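Local coordinates for Glyco_hydro_cc domain-containing protein (Trichoderma gamsii, PDB 6UBD) that probably binds oligosaccharides related to beta-1,3-glucan, as a member of subgroup VII of glycoside hydrolase family 128, at residues Gly36-Thr41 with Ala241-Leu246; Asp55-Pro60 with Ala85-Gln90; Val71-Gly76 with Tyr100-Asn105; Gly78-Lys83 with Ser110-Ser115. One frame throughout, in Å; residues are numbered along the deposited sequence.

Contact 1 of 4, residues Gly36-Thr41 with Ala241-Leu246; sequences GSAGDT and AYTDGL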
# COMPACT_ATOMS: atom_id res chain seq x y z
N GLY A 36 8.46 -4.34 0.43
CA GLY A 36 8.54 -2.93 0.02
C GLY A 36 8.37 -1.95 1.17
O GLY A 36 8.32 -2.38 2.35
N SER A 37 8.34 -0.65 0.89
CA SER A 37 8.15 0.45 1.85
C SER A 37 6.99 1.33 1.38
O SER A 37 6.89 1.61 0.17
CB SER A 37 9.45 1.23 1.93
OG SER A 37 9.38 2.27 2.86
N ALA A 38 6.17 1.78 2.31
CA ALA A 38 5.13 2.80 2.17
C ALA A 38 5.60 4.08 2.81
O ALA A 38 5.64 4.14 4.07
CB ALA A 38 3.81 2.36 2.68
N GLY A 39 6.14 5.03 2.03
CA GLY A 39 6.92 6.18 2.52
C GLY A 39 8.44 5.93 2.37
O GLY A 39 8.83 4.86 1.85
N ASP A 40 9.24 6.94 2.72
CA ASP A 40 10.68 6.88 2.44
C ASP A 40 11.55 7.21 3.67
O ASP A 40 12.75 7.29 3.50
CB ASP A 40 11.05 7.70 1.19
CG ASP A 40 10.57 9.14 1.29
OD1 ASP A 40 10.59 9.70 2.43
OD2 ASP A 40 10.10 9.69 0.23
N THR A 41 10.98 7.40 4.85
CA THR A 41 11.88 7.80 5.98
C THR A 41 12.97 6.75 6.32
O THR A 41 14.08 7.19 6.65
CB THR A 41 11.08 8.12 7.24
OG1 THR A 41 10.36 6.98 7.73
CG2 THR A 41 10.17 9.31 7.04
N ALA A 241 4.12 -3.73 2.33
CA ALA A 241 4.83 -2.47 2.57
C ALA A 241 4.53 -1.89 3.97
O ALA A 241 3.40 -1.57 4.32
CB ALA A 241 4.50 -1.44 1.51
N TYR A 242 5.60 -1.76 4.79
CA TYR A 242 5.57 -1.10 6.13
C TYR A 242 5.32 0.41 5.96
O TYR A 242 6.11 1.00 5.23
CB TYR A 242 6.93 -1.40 6.81
CG TYR A 242 7.12 -1.01 8.26
CD1 TYR A 242 6.97 0.31 8.67
CD2 TYR A 242 7.48 -1.96 9.21
CE1 TYR A 242 7.16 0.66 10.00
CE2 TYR A 242 7.73 -1.62 10.53
CZ TYR A 242 7.59 -0.31 10.93
OH TYR A 242 7.81 -0.03 12.29
N THR A 243 4.30 0.97 6.61
CA THR A 243 3.99 2.42 6.48
C THR A 243 4.72 3.26 7.54
O THR A 243 4.80 2.86 8.73
CB THR A 243 2.48 2.64 6.49
OG1 THR A 243 2.32 4.05 6.20
CG2 THR A 243 1.76 2.30 7.77
N ASP A 244 5.12 4.45 7.19
CA ASP A 244 5.62 5.46 8.12
C ASP A 244 4.64 6.65 8.25
O ASP A 244 5.04 7.73 8.71
CB ASP A 244 7.01 5.91 7.73
CG ASP A 244 7.13 6.66 6.42
OD1 ASP A 244 6.11 6.99 5.80
OD2 ASP A 244 8.29 6.88 6.02
N GLY A 245 3.38 6.51 7.79
CA GLY A 245 2.41 7.60 7.89
C GLY A 245 2.17 8.04 9.33
O GLY A 245 2.39 7.32 10.30
N LEU A 246 1.67 9.26 9.49
CA LEU A 246 1.46 9.83 10.82
C LEU A 246 0.14 9.28 11.39
O LEU A 246 -0.64 8.55 10.73
CB LEU A 246 1.49 11.35 10.73
CG LEU A 246 2.81 11.97 10.27
CD1 LEU A 246 2.75 13.49 10.37
CD2 LEU A 246 4.00 11.43 11.07
O HOH W 1 7.67 9.10 4.06
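A parallel strand pair joins Gly36, Ser37 and Ala38 to Ala241, Tyr242 and Thr243. Ala38 N donates to Tyr242 O at 3.0 Å, from above the carbonyl plane. Asp244 N answers with a bond to Ala38 O at 3.2 Å, nearly along the C=O axis. Ala241 CA also gives a CA-H...O contact to Gly36 O. On the face that carries Ala38, Ala241 and Thr243, the methyls Ala38 CB and Ala241 CB meet at 4.0 Å. Strands 35-38 and 237-243 are the first and last in the chain, and their pairing is consistent with closure of a (beta/alpha)8-type barrel, as in related glycoside hydrolases. Past the strand ends, Asp244 turns its carboxylate back to the first loop, with CG between its own N and carbonyl carbon (chi1 66°). Asp244 OD2 accepts both Thr41 donors. Thr41 N hydrogen-bonds to Asp244 OD2 at 3.0 Å, and Thr41 OG1 donates to the anti side of Asp244 OD2 at 2.7 Å. Without the carboxylate, as with an alanine here, both Thr41 donors would probably lose this acceptor and the 39-41 turn would be freer to move. A CB on Gly39 would run into Asp244 OD1.

Contact 2 of 4, residues Asp55-Pro60 with Ala85-Gln90; sequences DWTPAP and AQRLQQ
Water 2 is held by three groups and links Thr57 and Ala59 to Gln90. It donates to Thr57 OG1 at 2.8 Å and to Ala59 O at 3.0 Å, and it accepts from Gln90 NE2 at 3.2 Å. Thr57 OG1 has further partners. It gives its proton to Asp55 OD1 at 2.7 Å, on the syn side of the carboxylate, and it accepts from Ala59 N in an ST turn. Thr57 N also bonds to Asp55 OD1, which makes an Asx turn. These two consecutive turns shape the loop that follows strand 52-54, on the side facing helix 82-92.

Pro58 packs on the helix. Its CG touches Arg87 O at 3.4 Å, and its CD lies 3.7 Å from Gln90 CD. Gln90 reaches that far because its chain is extended, with CG anti to the backbone N (chi1 -180°). Water 2 is likely to lose its partner on the helix if an alanine replaces Gln90, and a gap to open beside Pro58 and Ala59 CB.

The extended Arg87 chain reaches from the helix to the loop. Trp56 O lies over one face of its guanidinium, and NH1 comes within 3.7 Å of Trp56 CB. The Thr57 and Arg87 side chains cross at about a right angle, with Thr57 CG2 near Arg87 NE. The guanidinium also makes a cation-pi contact with Trp75. No direct hydrogen bond crosses between these segments. The helix is held to the loop by packing and one water, and the Arg87 charge is turned to an aromatic face and a carbonyl rather than paired with Asp55.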
# COMPACT_ATOMS: atom_id res chain seq x y z
N ASP A 55 5.03 6.24 -2.30
CA ASP A 55 4.98 7.39 -1.38
C ASP A 55 3.67 8.15 -1.55
O ASP A 55 3.66 9.33 -1.24
CB ASP A 55 6.22 8.27 -1.53
CG ASP A 55 6.28 8.99 -2.88
OD1 ASP A 55 5.39 8.80 -3.73
OD2 ASP A 55 7.25 9.80 -3.05
N TRP A 56 2.61 7.44 -1.92
CA TRP A 56 1.27 8.04 -2.13
C TRP A 56 1.20 9.06 -3.30
O TRP A 56 0.12 9.65 -3.50
CB TRP A 56 0.71 8.65 -0.83
CG TRP A 56 0.54 7.62 0.28
CD1 TRP A 56 -0.51 6.78 0.51
CD2 TRP A 56 1.49 7.36 1.34
NE1 TRP A 56 -0.29 5.99 1.61
CE2 TRP A 56 0.93 6.31 2.10
CE3 TRP A 56 2.76 7.88 1.69
CZ2 TRP A 56 1.62 5.77 3.20
CZ3 TRP A 56 3.42 7.32 2.78
CH2 TRP A 56 2.86 6.29 3.55
N THR A 57 2.30 9.30 -4.02
CA THR A 57 2.33 10.28 -5.13
C THR A 57 2.36 9.60 -6.50
O THR A 57 2.55 8.39 -6.63
CB THR A 57 3.54 11.23 -5.04
OG1 THR A 57 4.75 10.65 -5.59
CG2 THR A 57 3.76 11.79 -3.63
N PRO A 58 2.10 10.34 -7.61
CA PRO A 58 2.19 9.78 -8.96
C PRO A 58 3.57 9.29 -9.41
O PRO A 58 3.63 8.53 -10.36
CB PRO A 58 1.70 10.95 -9.84
CG PRO A 58 0.78 11.75 -8.93
CD PRO A 58 1.51 11.68 -7.61
N ALA A 59 4.62 9.77 -8.73
CA ALA A 59 6.02 9.54 -9.18
C ALA A 59 6.95 9.50 -7.96
O ALA A 59 7.63 10.48 -7.65
CB ALA A 59 6.45 10.57 -10.17
N PRO A 60 7.04 8.37 -7.22
CA PRO A 60 7.92 8.29 -6.05
C PRO A 60 9.33 8.69 -6.47
O PRO A 60 9.85 8.11 -7.40
CB PRO A 60 7.90 6.86 -5.57
CG PRO A 60 6.65 6.26 -6.22
CD PRO A 60 6.28 7.13 -7.39
N ALA A 85 -5.16 17.89 -4.46
CA ALA A 85 -5.22 18.65 -5.72
C ALA A 85 -3.87 18.67 -6.48
O ALA A 85 -3.84 18.52 -7.70
CB ALA A 85 -5.74 20.07 -5.46
N GLN A 86 -2.77 18.84 -5.77
CA GLN A 86 -1.41 18.84 -6.40
C GLN A 86 -1.17 17.47 -7.08
O GLN A 86 -0.67 17.40 -8.21
CB GLN A 86 -0.34 19.13 -5.35
CG GLN A 86 -0.31 20.58 -4.89
CD GLN A 86 0.69 20.81 -3.78
OE1 GLN A 86 1.34 19.87 -3.30
NE2 GLN A 86 0.74 22.04 -3.27
N ARG A 87 -1.51 16.38 -6.39
CA ARG A 87 -1.27 15.01 -6.92
C ARG A 87 -2.14 14.72 -8.12
O ARG A 87 -1.67 14.08 -9.07
CB ARG A 87 -1.46 13.99 -5.80
CG ARG A 87 -0.43 14.08 -4.68
CD ARG A 87 -0.79 13.28 -3.45
NE ARG A 87 0.24 13.37 -2.45
CZ ARG A 87 0.23 12.81 -1.25
NH1 ARG A 87 -0.80 12.08 -0.88
NH2 ARG A 87 1.26 12.94 -0.43
N LEU A 88 -3.40 15.17 -8.10
CA LEU A 88 -4.21 14.96 -9.33
C LEU A 88 -3.57 15.68 -10.54
O LEU A 88 -3.51 15.10 -11.65
CB LEU A 88 -5.65 15.43 -9.10
CG LEU A 88 -6.56 15.44 -10.31
CD1 LEU A 88 -6.85 14.03 -10.79
CD2 LEU A 88 -7.87 16.15 -10.01
N GLN A 89 -3.18 16.95 -10.37
CA GLN A 89 -2.56 17.72 -11.46
C GLN A 89 -1.28 16.99 -11.93
O GLN A 89 -1.10 16.84 -13.17
CB GLN A 89 -2.28 19.15 -11.02
CG GLN A 89 -1.60 20.04 -12.04
CD GLN A 89 -1.29 21.44 -11.56
OE1 GLN A 89 -2.18 22.20 -11.14
NE2 GLN A 89 0.00 21.81 -11.59
N GLN A 90 -0.40 16.55 -11.01
CA GLN A 90 0.84 15.82 -11.39
C GLN A 90 0.50 14.53 -12.15
O GLN A 90 1.16 14.25 -13.14
CB GLN A 90 1.63 15.57 -10.10
CG GLN A 90 2.95 14.84 -10.26
CD GLN A 90 3.57 14.54 -8.89
OE1 GLN A 90 3.08 15.06 -7.84
NE2 GLN A 90 4.59 13.66 -8.88
O HOH W 2 6.31 12.83 -6.34

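Contact 3 of 4, residues Val71-Gly76 with Tyr100-Asn105; sequences VSMLWG and YVMGFN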
# COMPACT_ATOMS: atom_id res chain seq x y z
N VAL A 71 6.42 2.54 -7.47
CA VAL A 71 5.03 2.23 -7.80
C VAL A 71 4.22 3.54 -7.69
O VAL A 71 4.22 4.25 -6.66
CB VAL A 71 4.46 1.13 -6.92
CG1 VAL A 71 2.96 0.90 -7.12
CG2 VAL A 71 5.25 -0.15 -7.09
N SER A 72 3.49 3.89 -8.79
CA SER A 72 2.70 5.14 -8.88
C SER A 72 1.37 4.99 -8.13
O SER A 72 0.85 3.87 -8.03
CB SER A 72 2.48 5.42 -10.36
OG SER A 72 1.67 6.58 -10.64
N MET A 73 0.82 6.11 -7.71
CA MET A 73 -0.55 6.15 -7.12
C MET A 73 -1.31 7.35 -7.69
O MET A 73 -0.71 8.42 -7.81
CB MET A 73 -0.51 6.25 -5.58
CG MET A 73 -1.86 6.32 -4.93
SD MET A 73 -1.90 6.35 -3.12
CE MET A 73 -1.23 4.75 -2.64
N LEU A 74 -2.61 7.19 -7.94
CA LEU A 74 -3.55 8.35 -7.97
C LEU A 74 -4.33 8.36 -6.63
O LEU A 74 -5.18 7.53 -6.42
CB LEU A 74 -4.50 8.30 -9.17
CG LEU A 74 -5.58 9.38 -9.18
CD1 LEU A 74 -4.95 10.78 -9.18
CD2 LEU A 74 -6.45 9.28 -10.41
N TRP A 75 -3.96 9.27 -5.73
CA TRP A 75 -4.43 9.23 -4.35
C TRP A 75 -5.96 9.46 -4.26
O TRP A 75 -6.65 8.77 -3.45
CB TRP A 75 -3.62 10.24 -3.52
CG TRP A 75 -3.88 10.27 -2.04
CD1 TRP A 75 -3.16 9.58 -1.07
CD2 TRP A 75 -4.83 11.07 -1.29
NE1 TRP A 75 -3.64 9.85 0.19
CE2 TRP A 75 -4.66 10.77 0.08
CE3 TRP A 75 -5.86 11.97 -1.65
CZ2 TRP A 75 -5.42 11.38 1.09
CZ3 TRP A 75 -6.61 12.57 -0.66
CH2 TRP A 75 -6.40 12.27 0.69
N GLY A 76 -6.47 10.47 -4.97
CA GLY A 76 -7.88 10.83 -4.86
C GLY A 76 -8.37 11.61 -6.05
O GLY A 76 -7.81 11.53 -7.15
N TYR A 100 3.71 -0.10 -12.63
CA TYR A 100 2.64 -0.44 -11.67
C TYR A 100 1.96 0.86 -11.22
O TYR A 100 2.68 1.82 -10.87
CB TYR A 100 3.22 -1.16 -10.44
CG TYR A 100 4.00 -2.46 -10.71
CD1 TYR A 100 5.35 -2.44 -11.03
CD2 TYR A 100 3.38 -3.69 -10.70
CE1 TYR A 100 6.04 -3.61 -11.33
CE2 TYR A 100 4.07 -4.87 -10.96
CZ TYR A 100 5.42 -4.83 -11.31
OH TYR A 100 6.13 -5.98 -11.60
N VAL A 101 0.61 0.85 -11.16
CA VAL A 101 -0.14 2.04 -10.70
C VAL A 101 -1.26 1.57 -9.78
O VAL A 101 -2.02 0.67 -10.18
CB VAL A 101 -0.61 2.95 -11.81
CG1 VAL A 101 -1.42 2.21 -12.77
CG2 VAL A 101 -1.38 4.20 -11.37
N MET A 102 -1.38 2.22 -8.63
CA MET A 102 -2.46 1.95 -7.69
C MET A 102 -3.54 3.05 -7.75
O MET A 102 -3.21 4.26 -7.85
CB MET A 102 -1.91 1.88 -6.24
CG MET A 102 -0.81 0.83 -5.99
SD MET A 102 -0.02 0.87 -4.42
CE MET A 102 0.90 2.41 -4.47
N GLY A 103 -4.79 2.64 -7.48
CA GLY A 103 -5.89 3.58 -7.32
C GLY A 103 -6.02 4.20 -5.93
O GLY A 103 -5.01 4.21 -5.13
N PHE A 104 -7.19 4.71 -5.63
CA PHE A 104 -7.39 5.72 -4.57
C PHE A 104 -7.00 5.18 -3.17
O PHE A 104 -7.28 4.01 -2.87
CB PHE A 104 -8.81 6.27 -4.57
CG PHE A 104 -9.36 6.45 -5.96
CD1 PHE A 104 -8.82 7.40 -6.85
CD2 PHE A 104 -10.35 5.61 -6.45
CE1 PHE A 104 -9.26 7.50 -8.18
CE2 PHE A 104 -10.76 5.70 -7.78
CZ PHE A 104 -10.22 6.62 -8.62
N ASN A 105 -6.51 6.14 -2.36
CA ASN A 105 -6.15 5.79 -0.95
C ASN A 105 -7.33 6.02 -0.00
O ASN A 105 -7.57 7.18 0.35
CB ASN A 105 -4.88 6.58 -0.59
CG ASN A 105 -4.32 6.19 0.78
OD1 ASN A 105 -3.68 5.13 0.82
ND2 ASN A 105 -4.71 6.90 1.83
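The Trp75 indole carries Asn105 CB over one face, in a CH-pi contact 3.8 Å from the centroid of the five-membered ring. The Asn105 amide is turned only 18° from the indole plane. The Phe104 ring has Trp75 O at its edge, and its CE1 lies 4.0 Å from Leu74 CD2. The Leu74 and Phe104 side chains run side by side and point the same way. The backbones pair as parallel strands 69-73 and 100-102, the two ends of a beta-alpha-beta crossover through helix 82-92. Ser72 N donates to Tyr100 O at 3.0 Å. Met102 N donates to Ser72 O at 2.8 Å, and Leu74 N meets Met102 O end-on at 3.0 Å. Pairing goes on past the strands, where Asn105 N bonds to Trp75 O at 2.9 Å. On one face of the sheet Met73 and Met102 touch by their methyls, CE to CE at 3.7 Å. Met102 bends at its last torsion (chi3 -68°), which brings its CE against Val71 CG1 as well. On the other face Ser72 OG lies near Val101 CG2. Ser72 OG is hydrogen-bonded to Pro58 O, and Phe91 of helix 82-92 covers both residues.

Contact 4 of 4, residues Gly78-Lys83 with Ser110-Ser115; sequences GNNGQK and SGADVS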
# COMPACT_ATOMS: atom_id res chain seq x y z
N GLY A 78 -8.87 15.14 -6.01
CA GLY A 78 -8.40 16.51 -6.04
C GLY A 78 -9.36 17.54 -5.44
O GLY A 78 -9.06 18.73 -5.57
N ASN A 79 -10.34 17.14 -4.65
CA ASN A 79 -11.26 18.06 -3.93
C ASN A 79 -11.26 17.83 -2.42
O ASN A 79 -12.16 18.35 -1.75
CB ASN A 79 -12.67 18.02 -4.59
CG ASN A 79 -12.67 18.52 -6.02
OD1 ASN A 79 -12.37 19.69 -6.21
ND2 ASN A 79 -12.87 17.59 -6.96
N ASN A 80 -10.33 17.04 -1.88
CA ASN A 80 -10.22 16.80 -0.42
C ASN A 80 -8.80 17.05 0.07
O ASN A 80 -8.31 16.27 0.91
CB ASN A 80 -10.71 15.38 -0.09
CG ASN A 80 -10.79 15.14 1.41
OD1 ASN A 80 -11.20 16.05 2.17
ND2 ASN A 80 -10.36 13.95 1.91
N GLY A 81 -8.18 18.13 -0.32
CA GLY A 81 -6.94 18.59 0.31
C GLY A 81 -5.93 19.26 -0.63
O GLY A 81 -5.98 19.06 -1.85
N GLN A 82 -5.07 20.09 -0.03
CA GLN A 82 -3.99 20.77 -0.82
C GLN A 82 -3.17 19.77 -1.62
O GLN A 82 -2.92 19.96 -2.83
CB GLN A 82 -3.15 21.67 0.09
CG GLN A 82 -2.15 22.54 -0.69
CD GLN A 82 -1.52 23.66 0.15
OE1 GLN A 82 -1.77 24.85 -0.09
NE2 GLN A 82 -0.67 23.29 1.10
N LYS A 83 -2.63 18.77 -0.93
CA LYS A 83 -1.79 17.73 -1.60
C LYS A 83 -2.64 16.88 -2.55
O LYS A 83 -2.15 16.48 -3.63
CB LYS A 83 -1.07 16.85 -0.58
CG LYS A 83 -0.02 17.59 0.26
CD LYS A 83 0.77 16.71 1.30
CE LYS A 83 1.85 17.50 2.01
NZ LYS A 83 1.24 18.37 3.03
N SER A 110 -12.56 9.83 5.63
CA SER A 110 -12.59 11.30 5.51
C SER A 110 -11.36 11.91 6.18
O SER A 110 -10.54 11.24 6.84
CB SER A 110 -13.93 11.88 6.04
OG SER A 110 -14.06 11.60 7.41
N GLY A 111 -11.22 13.21 5.98
CA GLY A 111 -10.13 13.99 6.55
C GLY A 111 -9.27 14.58 5.43
O GLY A 111 -8.77 13.81 4.57
N ALA A 112 -9.15 15.89 5.39
CA ALA A 112 -8.39 16.59 4.33
C ALA A 112 -6.94 16.10 4.30
O ALA A 112 -6.26 16.08 5.34
CB ALA A 112 -8.45 18.08 4.50
N ASP A 113 -6.51 15.64 3.12
CA ASP A 113 -5.16 15.02 2.92
C ASP A 113 -4.87 13.79 3.81
O ASP A 113 -3.70 13.41 3.93
CB ASP A 113 -4.04 16.09 2.98
CG ASP A 113 -3.86 16.89 1.70
OD1 ASP A 113 -4.40 16.46 0.62
OD2 ASP A 113 -3.22 17.96 1.73
N VAL A 114 -5.91 13.20 4.39
CA VAL A 114 -5.76 11.98 5.22
C VAL A 114 -6.23 10.74 4.44
O VAL A 114 -5.50 9.79 4.26
CB VAL A 114 -6.46 12.06 6.59
CG1 VAL A 114 -6.34 10.77 7.38
CG2 VAL A 114 -5.96 13.27 7.36
N SER A 115 -7.47 10.77 3.99
CA SER A 115 -8.13 9.70 3.20
C SER A 115 -8.91 10.34 2.04
O SER A 115 -9.36 11.47 2.21
CB SER A 115 -9.02 8.83 4.12
OG SER A 115 -8.27 8.26 5.20
O HOH W 3 -12.83 14.82 4.10
O HOH W 4 -1.73 18.84 3.80
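Lys83 and Asp113 cross at about a right angle, and the carboxylate meets the lysine at its backbone rather than at its charged end. Asp113 OD2 accepts from Lys83 N at 2.8 Å through its syn lone pair. Lys83 CB and CG lie against the same oxygen. The ammonium stays apart, with NZ 4.7 Å from Asp113 OD2, and water 4 bridges the two. It donates to Asp113 OD2 at 2.7 Å and accepts from Lys83 NZ. The other oxygen, Asp113 OD1, is bound by Asp84 N. Both oxygens therefore hold amides in the first turn of helix 82-92. Gly81 occupies the N-cap position and has no side chain to cap with; the carboxylate that meets the first-turn amides is that of Asp113, from the 110-115 loop. Its negative charge would suit the positive end of the helix. A CB on Gly81 would clash with Asp113 OD1.

The Asn80 amide reaches the 110-115 loop, its CG anti to the backbone N (chi1 -173°). Its ND2 makes two weak bonds, to Ser115 O at 2.7 Å and to Gly111 O at 3.1 Å. Its OD1 reaches Gly111 N through water 3. The backbone adds a straighter bond, Asp113 N to Asn80 O at 2.9 Å, in the carbonyl plane. Ser115 packs on Cys109, which is in a disulfide with Cys147, and Ser115 OG bonds to Glu106.

The contact lies at the surface. It ties the start of helix 82-92 to the loop that leads from strand 100-102 to helix 120-136.

Contact 1 joins segments at least 200 positions apart, and the other three contacts are nested inside the chain loop it closes. Contacts 2, 3 and 4 interleave along the chain and gather round the unit strand 69-73, helix 82-92, strand 100-102. Centres of contacts 2 and 3 are 8 Å apart, and those of 2 and 4, which share the helix, 12 Å. Contacts 1 and 3 share a sheet, with centres 15 Å apart and no touch. Trp56 of contact 2 packs on Ala38 and Thr243 of contact 1. Trp75 of contact 3 packs against residues 113-115 of contact 4. Loops after these strands are thus tied together and to the sheet, consistent with a barrel-type fold.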